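Local coordinates for protein U4/U6 snRNA-associated-splicing factor PRP24 (Saccharomyces cerevisiae, PDB 4N0T) that binds U6 snRNA through RNA recognition motifs and recycles spliceosomal components, acting in the annealing of U6 to U4 snRNA, at residues R116-T124 / L287-L295; E279-L287 / G322-A333. One frame throughout, in Å; residues are numbered along the deposited sequence.

Followed from the N terminus, the chain first reaches Arg116-Thr124, the loop between strands 112-116 and 128-133 of the second RNA recognition motif. It then runs through the third motif and helix 258-270 to strand 281-285 of the occluded fourth motif. The next residues, Leu287-Leu295, turn back onto the second motif, and contact 1 closes a loop of more than 160 residues between two domains. Contact 2 closes a much shorter one, pairing strand 281-285 with strand 322-327 inside the fourth motif. The segments alternate along the sequence, so the two contacts cross; they share Leu287, where the central strand leads into the interdomain turn, and their centres lie about 18 Å apart.

Contact 1 (R116-T124 / L287-L295); sequences RLPSLRFNT and LSDKVSPSL. With nucleotides of chain B.
Ser119 and Asp289 meet where two RNA recognition motifs and U6 RNA come together. A first torsion of 168° swings Ser119 OG away from its backbone N toward Asp289, where it donates to OD2 from above the carboxylate plane (2.8 Å), while accepting from Arg121 N in an ST turn. The same OD2 takes the N6 amino group of A22 of chain B at 2.9 Å, and Ser119 N grips that nucleotide's OP1. Leu120 N bonds Asp289 O (2.8 Å), and beyond it the packing tightens: Leu120 CD1 meets Ser292 CA, and Thr124 CG2 is closer than usual to Pro293 CD (3.4 Å). The other flank is looser and more exposed, where Lys290 arches over to give NZ to Leu117 O (2.8 Å) and a water bridges Pro118 O and Lys290 O. Phe122 turns one ring face to U25 of chain B; with an alanine here, that base would probably lose the surface it lies against. Arg116 reads the N7 and O6 edge of G21 of chain B. Leu120, Thr124 and Pro293, which opens helix 293-302, all rest on Leu316 of strand 311-317, while Val291 touches Phe345 of strand 344-345.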
loop_
_atom_site.group_PDB
_atom_site.type_symbol
_atom_site.label_atom_id
_atom_site.label_comp_id
_atom_site.label_asym_id
_atom_site.label_seq_id
_atom_site.Cartn_x
_atom_site.Cartn_y
_atom_site.Cartn_z
ATOM N N ARG A 116 -7.811 -8.553 -1.098
ATOM C CA ARG A 116 -8.097 -7.127 -0.949
ATOM C C ARG A 116 -6.832 -6.350 -0.662
ATOM O O ARG A 116 -6.141 -6.623 0.306
ATOM C CB ARG A 116 -9.102 -6.934 0.201
ATOM C CG ARG A 116 -10.419 -7.711 -0.052
ATOM C CD ARG A 116 -11.453 -7.484 1.047
ATOM N NE ARG A 116 -11.112 -8.030 2.352
ATOM C CZ ARG A 116 -11.318 -9.285 2.745
ATOM N NH1 ARG A 116 -11.849 -10.194 1.914
ATOM N NH2 ARG A 116 -10.989 -9.631 3.983
ATOM N N LEU A 117 -6.562 -5.361 -1.511
ATOM C CA LEU A 117 -5.343 -4.562 -1.430
ATOM C C LEU A 117 -5.704 -3.127 -1.044
ATOM O O LEU A 117 -6.830 -2.671 -1.296
ATOM C CB LEU A 117 -4.639 -4.586 -2.794
ATOM C CG LEU A 117 -3.839 -5.819 -3.253
ATOM C CD1 LEU A 117 -2.473 -5.855 -2.626
ATOM C CD2 LEU A 117 -4.521 -7.156 -3.027
ATOM N N PRO A 118 -4.746 -2.401 -0.440
ATOM C CA PRO A 118 -5.037 -1.076 0.127
ATOM C C PRO A 118 -4.839 0.073 -0.860
ATOM O O PRO A 118 -4.083 -0.031 -1.837
ATOM C CB PRO A 118 -4.010 -0.958 1.250
ATOM C CG PRO A 118 -2.816 -1.709 0.706
ATOM C CD PRO A 118 -3.434 -2.908 -0.012
ATOM N N SER A 119 -5.507 1.189 -0.579
ATOM C CA SER A 119 -5.328 2.421 -1.360
ATOM C C SER A 119 -3.950 3.032 -1.119
ATOM O O SER A 119 -3.477 3.118 0.028
ATOM C CB SER A 119 -6.376 3.460 -0.950
ATOM O OG SER A 119 -6.058 4.749 -1.481
ATOM N N LEU A 120 -3.310 3.499 -2.190
ATOM C CA LEU A 120 -2.006 4.152 -2.045
ATOM C C LEU A 120 -2.142 5.668 -1.980
ATOM O O LEU A 120 -1.150 6.393 -2.039
ATOM C CB LEU A 120 -1.094 3.769 -3.215
ATOM C CG LEU A 120 -1.047 2.276 -3.533
ATOM C CD1 LEU A 120 -0.011 2.012 -4.634
ATOM C CD2 LEU A 120 -0.713 1.463 -2.298
ATOM N N ARG A 121 -3.383 6.126 -1.839
ATOM C CA ARG A 121 -3.678 7.545 -1.910
ATOM C C ARG A 121 -2.781 8.386 -1.007
ATOM O O ARG A 121 -2.168 9.350 -1.476
ATOM C CB ARG A 121 -5.147 7.789 -1.572
ATOM C CG ARG A 121 -5.560 9.251 -1.571
ATOM C CD ARG A 121 -7.021 9.358 -1.144
ATOM N NE ARG A 121 -7.458 10.739 -0.957
ATOM C CZ ARG A 121 -8.565 11.089 -0.305
ATOM N NH1 ARG A 121 -9.347 10.159 0.232
ATOM N NH2 ARG A 121 -8.882 12.371 -0.179
ATOM N N PHE A 122 -2.683 8.018 0.261
ATOM C CA PHE A 122 -1.900 8.848 1.184
ATOM C C PHE A 122 -0.500 8.332 1.481
ATOM O O PHE A 122 0.277 8.985 2.168
ATOM C CB PHE A 122 -2.676 9.073 2.492
ATOM C CG PHE A 122 -3.942 9.851 2.297
ATOM C CD1 PHE A 122 -3.893 11.168 1.870
ATOM C CD2 PHE A 122 -5.170 9.275 2.550
ATOM C CE1 PHE A 122 -5.057 11.899 1.685
ATOM C CE2 PHE A 122 -6.347 9.992 2.360
ATOM C CZ PHE A 122 -6.283 11.312 1.938
ATOM N N ASN A 123 -0.166 7.170 0.944
ATOM C CA ASN A 123 1.165 6.597 1.106
ATOM C C ASN A 123 1.424 5.660 -0.063
ATOM O O ASN A 123 0.843 4.581 -0.146
ATOM C CB ASN A 123 1.296 5.828 2.422
ATOM C CG ASN A 123 2.662 5.131 2.563
ATOM O OD1 ASN A 123 3.579 5.351 1.759
ATOM N ND2 ASN A 123 2.815 4.330 3.620
ATOM N N THR A 124 2.310 6.096 -0.952
ATOM C CA THR A 124 2.587 5.382 -2.190
ATOM C C THR A 124 3.223 4.014 -1.938
ATOM O O THR A 124 3.121 3.115 -2.772
ATOM C CB THR A 124 3.503 6.263 -3.079
ATOM O OG1 THR A 124 2.771 7.430 -3.459
ATOM C CG2 THR A 124 3.918 5.542 -4.331
ATOM N N LEU A 287 -6.110 6.221 -13.473
ATOM C CA LEU A 287 -5.535 5.006 -12.914
ATOM C C LEU A 287 -6.196 4.730 -11.563
ATOM O O LEU A 287 -6.564 5.665 -10.835
ATOM C CB LEU A 287 -4.027 5.201 -12.670
ATOM C CG LEU A 287 -3.131 5.462 -13.883
ATOM C CD1 LEU A 287 -1.686 5.783 -13.472
ATOM C CD2 LEU A 287 -3.158 4.238 -14.771
ATOM N N SER A 288 -6.323 3.447 -11.229
ATOM C CA SER A 288 -6.761 3.025 -9.902
ATOM C C SER A 288 -5.783 3.494 -8.829
ATOM O O SER A 288 -4.572 3.449 -9.031
ATOM C CB SER A 288 -6.823 1.500 -9.841
ATOM O OG SER A 288 -6.900 1.050 -8.501
ATOM N N ASP A 289 -6.304 3.902 -7.679
ATOM C CA ASP A 289 -5.417 4.275 -6.580
ATOM C C ASP A 289 -4.729 3.083 -5.883
ATOM O O ASP A 289 -3.965 3.278 -4.923
ATOM C CB ASP A 289 -6.125 5.223 -5.591
ATOM C CG ASP A 289 -7.079 4.512 -4.639
ATOM O OD1 ASP A 289 -7.331 3.291 -4.780
ATOM O OD2 ASP A 289 -7.594 5.211 -3.731
ATOM N N LYS A 290 -4.967 1.864 -6.368
ATOM C CA LYS A 290 -4.269 0.703 -5.808
ATOM C C LYS A 290 -2.978 0.393 -6.566
ATOM O O LYS A 290 -2.187 -0.453 -6.134
ATOM C CB LYS A 290 -5.194 -0.527 -5.787
ATOM C CG LYS A 290 -6.392 -0.354 -4.842
ATOM C CD LYS A 290 -7.223 -1.630 -4.749
ATOM C CE LYS A 290 -8.559 -1.410 -4.040
ATOM N NZ LYS A 290 -8.419 -0.790 -2.705
ATOM N N VAL A 291 -2.770 1.099 -7.678
ATOM C CA VAL A 291 -1.669 0.851 -8.610
ATOM C C VAL A 291 -0.387 1.557 -8.183
ATOM O O VAL A 291 -0.362 2.779 -8.084
ATOM C CB VAL A 291 -2.039 1.344 -10.021
ATOM C CG1 VAL A 291 -0.845 1.255 -10.960
ATOM C CG2 VAL A 291 -3.206 0.534 -10.572
ATOM N N SER A 292 0.677 0.791 -7.942
ATOM C CA SER A 292 1.945 1.377 -7.477
ATOM C C SER A 292 2.851 1.819 -8.627
ATOM O O SER A 292 2.715 1.354 -9.765
ATOM C CB SER A 292 2.699 0.364 -6.614
ATOM O OG SER A 292 3.204 -0.687 -7.417
ATOM N N PRO A 293 3.805 2.703 -8.333
ATOM C CA PRO A 293 4.833 3.056 -9.318
ATOM C C PRO A 293 5.549 1.827 -9.868
ATOM O O PRO A 293 5.865 1.800 -11.066
ATOM C CB PRO A 293 5.803 3.906 -8.502
ATOM C CG PRO A 293 4.908 4.598 -7.524
ATOM C CD PRO A 293 3.873 3.559 -7.138
ATOM N N SER A 294 5.792 0.824 -9.023
ATOM C CA SER A 294 6.463 -0.393 -9.491
ATOM C C SER A 294 5.648 -1.126 -10.548
ATOM O O SER A 294 6.208 -1.658 -11.500
ATOM C CB SER A 294 6.776 -1.347 -8.338
ATOM O OG SER A 294 7.687 -0.727 -7.446
ATOM N N LEU A 295 4.332 -1.161 -10.375
ATOM C CA LEU A 295 3.477 -1.819 -11.347
ATOM C C LEU A 295 3.495 -1.050 -12.678
ATOM O O LEU A 295 3.530 -1.644 -13.765
ATOM C CB LEU A 295 2.057 -1.929 -10.793
ATOM C CG LEU A 295 1.116 -2.825 -11.589
ATOM C CD1 LEU A 295 1.645 -4.249 -11.577
ATOM C CD2 LEU A 295 -0.291 -2.773 -11.014
ATOM P P U B 25 -3.846 6.655 9.298
ATOM O OP1 U B 25 -2.645 6.527 10.147
ATOM O OP2 U B 25 -5.190 6.870 9.889
ATOM O "O5'" U B 25 -3.688 7.870 8.286
ATOM C "C5'" U B 25 -2.455 8.114 7.632
ATOM C "C4'" U B 25 -2.462 9.483 7.012
ATOM O "O4'" U B 25 -3.337 9.504 5.865
ATOM C "C3'" U B 25 -3.014 10.578 7.901
ATOM O "O3'" U B 25 -2.055 10.992 8.840
ATOM C "C2'" U B 25 -3.421 11.646 6.889
ATOM O "O2'" U B 25 -2.276 12.344 6.415
ATOM C "C1'" U B 25 -3.939 10.781 5.745
ATOM N N1 U B 25 -5.407 10.618 5.785
ATOM C C2 U B 25 -6.176 11.653 5.288
ATOM O O2 U B 25 -5.699 12.687 4.853
ATOM N N3 U B 25 -7.533 11.451 5.326
ATOM C C4 U B 25 -8.178 10.328 5.793
ATOM O O4 U B 25 -9.410 10.286 5.758
ATOM C C5 U B 25 -7.316 9.300 6.288
ATOM C C6 U B 25 -5.988 9.463 6.268
ATOM P P A B 22 -7.543 1.281 2.792
ATOM O OP1 A B 22 -7.577 1.224 1.311
ATOM O OP2 A B 22 -6.490 2.042 3.500
ATOM O "O5'" A B 22 -8.974 1.821 3.220
ATOM C "C5'" A B 22 -9.156 2.589 4.406
ATOM C "C4'" A B 22 -10.483 3.292 4.340
ATOM O "O4'" A B 22 -10.420 4.265 3.261
ATOM C "C3'" A B 22 -11.648 2.360 4.010
ATOM O "O3'" A B 22 -12.822 2.789 4.686
ATOM C "C2'" A B 22 -11.826 2.544 2.507
ATOM O "O2'" A B 22 -13.132 2.287 2.033
ATOM C "C1'" A B 22 -11.440 4.004 2.318
ATOM N N9 A B 22 -10.915 4.270 0.982
ATOM C C8 A B 22 -9.829 3.705 0.365
ATOM N N7 A B 22 -9.635 4.138 -0.857
ATOM C C5 A B 22 -10.666 5.043 -1.060
ATOM C C6 A B 22 -11.023 5.848 -2.155
ATOM N N6 A B 22 -10.350 5.876 -3.308
ATOM N N1 A B 22 -12.113 6.632 -2.016
ATOM C C2 A B 22 -12.788 6.608 -0.860
ATOM N N3 A B 22 -12.554 5.898 0.239
ATOM C C4 A B 22 -11.464 5.129 0.068
ATOM P P G B 21 -5.098 -0.488 8.348
ATOM O OP1 G B 21 -4.153 0.651 8.551
ATOM O OP2 G B 21 -6.390 -0.414 9.105
ATOM O "O5'" G B 21 -5.386 -0.641 6.795
ATOM C "C5'" G B 21 -6.077 -1.783 6.305
ATOM C "C4'" G B 21 -6.493 -1.601 4.867
ATOM O "O4'" G B 21 -6.981 -2.871 4.368
ATOM C "C3'" G B 21 -7.634 -0.623 4.639
ATOM O "O3'" G B 21 -7.568 -0.257 3.266
ATOM C "C2'" G B 21 -8.846 -1.529 4.819
ATOM O "O2'" G B 21 -10.039 -1.000 4.295
ATOM C "C1'" G B 21 -8.360 -2.749 4.045
ATOM N N9 G B 21 -8.986 -4.018 4.381
ATOM C C8 G B 21 -9.512 -4.856 3.435
ATOM N N7 G B 21 -9.968 -5.950 3.957
ATOM C C5 G B 21 -9.716 -5.845 5.301
ATOM C C6 G B 21 -9.981 -6.767 6.340
ATOM O O6 G B 21 -10.542 -7.881 6.255
ATOM N N1 G B 21 -9.567 -6.274 7.566
ATOM C C2 G B 21 -8.928 -5.067 7.756
ATOM N N2 G B 21 -8.579 -4.766 9.016
ATOM N N3 G B 21 -8.678 -4.198 6.793
ATOM C C4 G B 21 -9.081 -4.651 5.594
HETATM O O HOH W 1 -2.441 -1.624 -3.418
#

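Contact 2 (E279-L287 / G322-A333); sequences ETLICLFPL and GAIIIFRDSKFA
Ile282 and Ile325 lie side by side and point the same way from a hydrogen-bonded antiparallel pair, with Ile282 CG1 4.1 Å from Ile325 CB. Their backbones exchange two bonds, the one from Ile325 N to Ile282 O nearly straight (174°). Ile282 CG1 lies between the backbone N and the carbonyl carbon (chi1 70°), a setting that brings CG1 and CD1 to the edge of the Phe327 ring, 3.8 Å from CE2; Ile325 CG2 lies over one face of that ring. Past the end of strand 281-285, Leu287 CD1 reaches Ala323 CB (3.6 Å), on the sheet face that carries Ile282 and Ile325. These are the central strands of the four-stranded antiparallel core of an RNA recognition motif, and the Ile282 face packs on its two helices, 293-302 and 330-340. On the other face Leu281 CB lies across Ile324 CG2 at 4.0 Å. Cys283 SG touches Ile324 CG1, and Cys283 also meets Met358 of helix 355-365, which lies over this face, consistent with the name occluded RNA recognition motif. At the far end Phe327 N bonds Thr280 O (2.7 Å), Ala333 CB lies against Glu279 O, and a water links Glu279 O to Ser330 O. Asp329 N-caps the helix there, its OD1 accepting from Phe332 N at 2.7 Å.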
loop_
_atom_site.group_PDB
_atom_site.type_symbol
_atom_site.label_atom_id
_atom_site.label_comp_id
_atom_site.label_asym_id
_atom_site.label_seq_id
_atom_site.Cartn_x
_atom_site.Cartn_y
_atom_site.Cartn_z
ATOM N N GLU A 279 8.770 19.623 -19.621
ATOM C CA GLU A 279 8.797 18.999 -20.937
ATOM C C GLU A 279 9.427 17.604 -20.900
ATOM O O GLU A 279 9.384 16.883 -21.891
ATOM C CB GLU A 279 9.480 19.909 -21.967
ATOM C CG GLU A 279 10.974 20.103 -21.770
ATOM C CD GLU A 279 11.561 21.066 -22.791
ATOM O OE1 GLU A 279 10.796 21.899 -23.330
ATOM O OE2 GLU A 279 12.781 20.984 -23.058
ATOM N N THR A 280 9.987 17.215 -19.753
ATOM C CA THR A 280 10.554 15.872 -19.611
ATOM C C THR A 280 9.561 14.870 -19.003
ATOM O O THR A 280 9.885 13.687 -18.848
ATOM C CB THR A 280 11.830 15.861 -18.749
ATOM O OG1 THR A 280 11.501 16.177 -17.389
ATOM C CG2 THR A 280 12.856 16.860 -19.277
ATOM N N LEU A 281 8.371 15.341 -18.641
ATOM C CA LEU A 281 7.392 14.450 -18.003
ATOM C C LEU A 281 6.085 14.307 -18.777
ATOM O O LEU A 281 5.719 15.170 -19.586
ATOM C CB LEU A 281 7.101 14.895 -16.565
ATOM C CG LEU A 281 6.403 16.239 -16.299
ATOM C CD1 LEU A 281 4.883 16.119 -16.381
ATOM C CD2 LEU A 281 6.807 16.797 -14.937
ATOM N N ILE A 282 5.370 13.220 -18.508
ATOM C CA ILE A 282 4.000 13.074 -18.978
ATOM C C ILE A 282 3.150 12.558 -17.823
ATOM O O ILE A 282 3.680 12.057 -16.830
ATOM C CB ILE A 282 3.876 12.073 -20.151
ATOM C CG1 ILE A 282 4.112 10.642 -19.661
ATOM C CG2 ILE A 282 4.827 12.440 -21.299
ATOM C CD1 ILE A 282 3.898 9.591 -20.749
ATOM N N CYS A 283 1.835 12.693 -17.948
ATOM C CA CYS A 283 0.930 12.111 -16.976
ATOM C C CYS A 283 0.164 10.993 -17.643
ATOM O O CYS A 283 -0.144 11.072 -18.834
ATOM C CB CYS A 283 -0.066 13.153 -16.482
ATOM S SG CYS A 283 0.716 14.444 -15.482
ATOM N N LEU A 284 -0.129 9.951 -16.873
ATOM C CA LEU A 284 -1.025 8.882 -17.312
ATOM C C LEU A 284 -2.263 8.914 -16.427
ATOM O O LEU A 284 -2.159 9.072 -15.217
ATOM C CB LEU A 284 -0.337 7.522 -17.168
ATOM C CG LEU A 284 0.911 7.296 -18.022
ATOM C CD1 LEU A 284 1.398 5.861 -17.854
ATOM C CD2 LEU A 284 0.630 7.591 -19.516
ATOM N N PHE A 285 -3.442 8.765 -17.022
ATOM C CA PHE A 285 -4.689 8.857 -16.269
ATOM C C PHE A 285 -5.805 8.318 -17.162
ATOM O O PHE A 285 -5.627 8.282 -18.378
ATOM C CB PHE A 285 -4.966 10.324 -15.916
ATOM C CG PHE A 285 -4.892 11.266 -17.091
ATOM C CD1 PHE A 285 -3.676 11.793 -17.503
ATOM C CD2 PHE A 285 -6.048 11.635 -17.777
ATOM C CE1 PHE A 285 -3.599 12.666 -18.577
ATOM C CE2 PHE A 285 -5.976 12.508 -18.844
ATOM C CZ PHE A 285 -4.760 13.024 -19.249
ATOM N N PRO A 286 -6.923 7.863 -16.573
ATOM C CA PRO A 286 -7.140 7.656 -15.133
ATOM C C PRO A 286 -6.595 6.296 -14.709
ATOM O O PRO A 286 -6.626 5.336 -15.491
ATOM C CB PRO A 286 -8.663 7.659 -15.018
ATOM C CG PRO A 286 -9.101 6.994 -16.315
ATOM C CD PRO A 286 -8.115 7.474 -17.367
ATOM N N LEU A 287 -6.110 6.221 -13.473
ATOM C CA LEU A 287 -5.535 5.006 -12.914
ATOM C C LEU A 287 -6.196 4.730 -11.563
ATOM O O LEU A 287 -6.564 5.665 -10.835
ATOM C CB LEU A 287 -4.027 5.201 -12.670
ATOM C CG LEU A 287 -3.131 5.462 -13.883
ATOM C CD1 LEU A 287 -1.686 5.783 -13.472
ATOM C CD2 LEU A 287 -3.158 4.238 -14.771
ATOM N N GLY A 322 -4.138 9.909 -11.289
ATOM C CA GLY A 322 -3.053 9.824 -12.250
ATOM C C GLY A 322 -1.686 9.480 -11.690
ATOM O O GLY A 322 -1.526 9.192 -10.501
ATOM N N ALA A 323 -0.703 9.463 -12.584
ATOM C CA ALA A 323 0.691 9.285 -12.210
ATOM C C ALA A 323 1.519 10.154 -13.136
ATOM O O ALA A 323 1.148 10.387 -14.296
ATOM C CB ALA A 323 1.107 7.818 -12.332
ATOM N N ILE A 324 2.628 10.652 -12.604
ATOM C CA ILE A 324 3.591 11.407 -13.387
ATOM C C ILE A 324 4.765 10.500 -13.705
ATOM O O ILE A 324 5.297 9.807 -12.825
ATOM C CB ILE A 324 4.107 12.614 -12.609
ATOM C CG1 ILE A 324 2.964 13.615 -12.402
ATOM C CG2 ILE A 324 5.285 13.264 -13.346
ATOM C CD1 ILE A 324 3.308 14.763 -11.439
ATOM N N ILE A 325 5.147 10.476 -14.979
ATOM C CA ILE A 325 6.325 9.735 -15.397
ATOM C C ILE A 325 7.349 10.750 -15.865
ATOM O O ILE A 325 7.088 11.515 -16.793
ATOM C CB ILE A 325 6.034 8.812 -16.586
ATOM C CG1 ILE A 325 4.715 8.049 -16.398
ATOM C CG2 ILE A 325 7.216 7.854 -16.792
ATOM C CD1 ILE A 325 4.742 7.037 -15.288
ATOM N N ILE A 326 8.503 10.784 -15.210
ATOM C CA ILE A 326 9.537 11.737 -15.597
ATOM C C ILE A 326 10.577 10.978 -16.397
ATOM O O ILE A 326 11.113 9.961 -15.934
ATOM C CB ILE A 326 10.187 12.375 -14.376
ATOM C CG1 ILE A 326 9.120 13.019 -13.487
ATOM C CG2 ILE A 326 11.222 13.407 -14.805
ATOM C CD1 ILE A 326 9.713 13.715 -12.261
ATOM N N PHE A 327 10.819 11.439 -17.623
ATOM C CA PHE A 327 11.791 10.788 -18.492
ATOM C C PHE A 327 13.087 11.593 -18.492
ATOM O O PHE A 327 13.205 12.569 -17.759
ATOM C CB PHE A 327 11.239 10.668 -19.909
ATOM C CG PHE A 327 10.038 9.762 -20.014
ATOM C CD1 PHE A 327 10.194 8.384 -19.988
ATOM C CD2 PHE A 327 8.758 10.290 -20.133
ATOM C CE1 PHE A 327 9.085 7.536 -20.094
ATOM C CE2 PHE A 327 7.643 9.454 -20.223
ATOM C CZ PHE A 327 7.815 8.074 -20.205
ATOM N N ARG A 328 14.045 11.198 -19.326
ATOM C CA ARG A 328 15.373 11.822 -19.272
ATOM C C ARG A 328 15.550 13.001 -20.223
ATOM O O ARG A 328 16.384 13.874 -19.976
ATOM C CB ARG A 328 16.471 10.776 -19.462
ATOM C CG ARG A 328 16.249 9.551 -18.584
ATOM C CD ARG A 328 17.508 9.116 -17.869
ATOM N NE ARG A 328 17.505 9.436 -16.443
ATOM C CZ ARG A 328 17.826 8.571 -15.484
ATOM N NH1 ARG A 328 18.174 7.328 -15.794
ATOM N NH2 ARG A 328 17.798 8.946 -14.214
ATOM N N ASP A 329 14.770 13.037 -21.303
ATOM C CA ASP A 329 14.709 14.233 -22.147
ATOM C C ASP A 329 13.320 14.482 -22.738
ATOM O O ASP A 329 12.460 13.598 -22.722
ATOM C CB ASP A 329 15.773 14.197 -23.251
ATOM C CG ASP A 329 15.571 13.050 -24.219
ATOM O OD1 ASP A 329 14.678 13.153 -25.088
ATOM O OD2 ASP A 329 16.309 12.051 -24.115
ATOM N N SER A 330 13.115 15.692 -23.255
ATOM C CA SER A 330 11.826 16.119 -23.798
ATOM C C SER A 330 11.435 15.383 -25.076
ATOM O O SER A 330 10.248 15.238 -25.382
ATOM C CB SER A 330 11.842 17.622 -24.075
ATOM O OG SER A 330 12.985 17.986 -24.829
ATOM N N LYS A 331 12.435 14.934 -25.826
ATOM C CA LYS A 331 12.175 14.224 -27.070
ATOM C C LYS A 331 11.631 12.831 -26.776
ATOM O O LYS A 331 10.671 12.394 -27.405
ATOM C CB LYS A 331 13.439 14.146 -27.924
ATOM C CG LYS A 331 14.143 15.486 -28.081
ATOM C CD LYS A 331 15.424 15.540 -27.262
ATOM C CE LYS A 331 16.607 15.008 -28.061
ATOM N NZ LYS A 331 17.833 14.910 -27.218
ATOM N N PHE A 332 12.241 12.144 -25.812
ATOM C CA PHE A 332 11.749 10.835 -25.391
ATOM C C PHE A 332 10.352 10.983 -24.785
ATOM O O PHE A 332 9.442 10.203 -25.089
ATOM C CB PHE A 332 12.713 10.183 -24.392
ATOM C CG PHE A 332 12.532 8.697 -24.254
ATOM C CD1 PHE A 332 11.646 8.172 -23.321
ATOM C CD2 PHE A 332 13.248 7.821 -25.055
ATOM C CE1 PHE A 332 11.477 6.799 -23.194
ATOM C CE2 PHE A 332 13.085 6.451 -24.936
ATOM C CZ PHE A 332 12.200 5.937 -24.003
ATOM N N ALA A 333 10.180 11.994 -23.938
ATOM C CA ALA A 333 8.876 12.258 -23.336
ATOM C C ALA A 333 7.799 12.489 -24.398
ATOM O O ALA A 333 6.691 11.967 -24.285
ATOM C CB ALA A 333 8.948 13.437 -22.379
HETATM O O HOH W 2 7.888 16.893 -24.426
#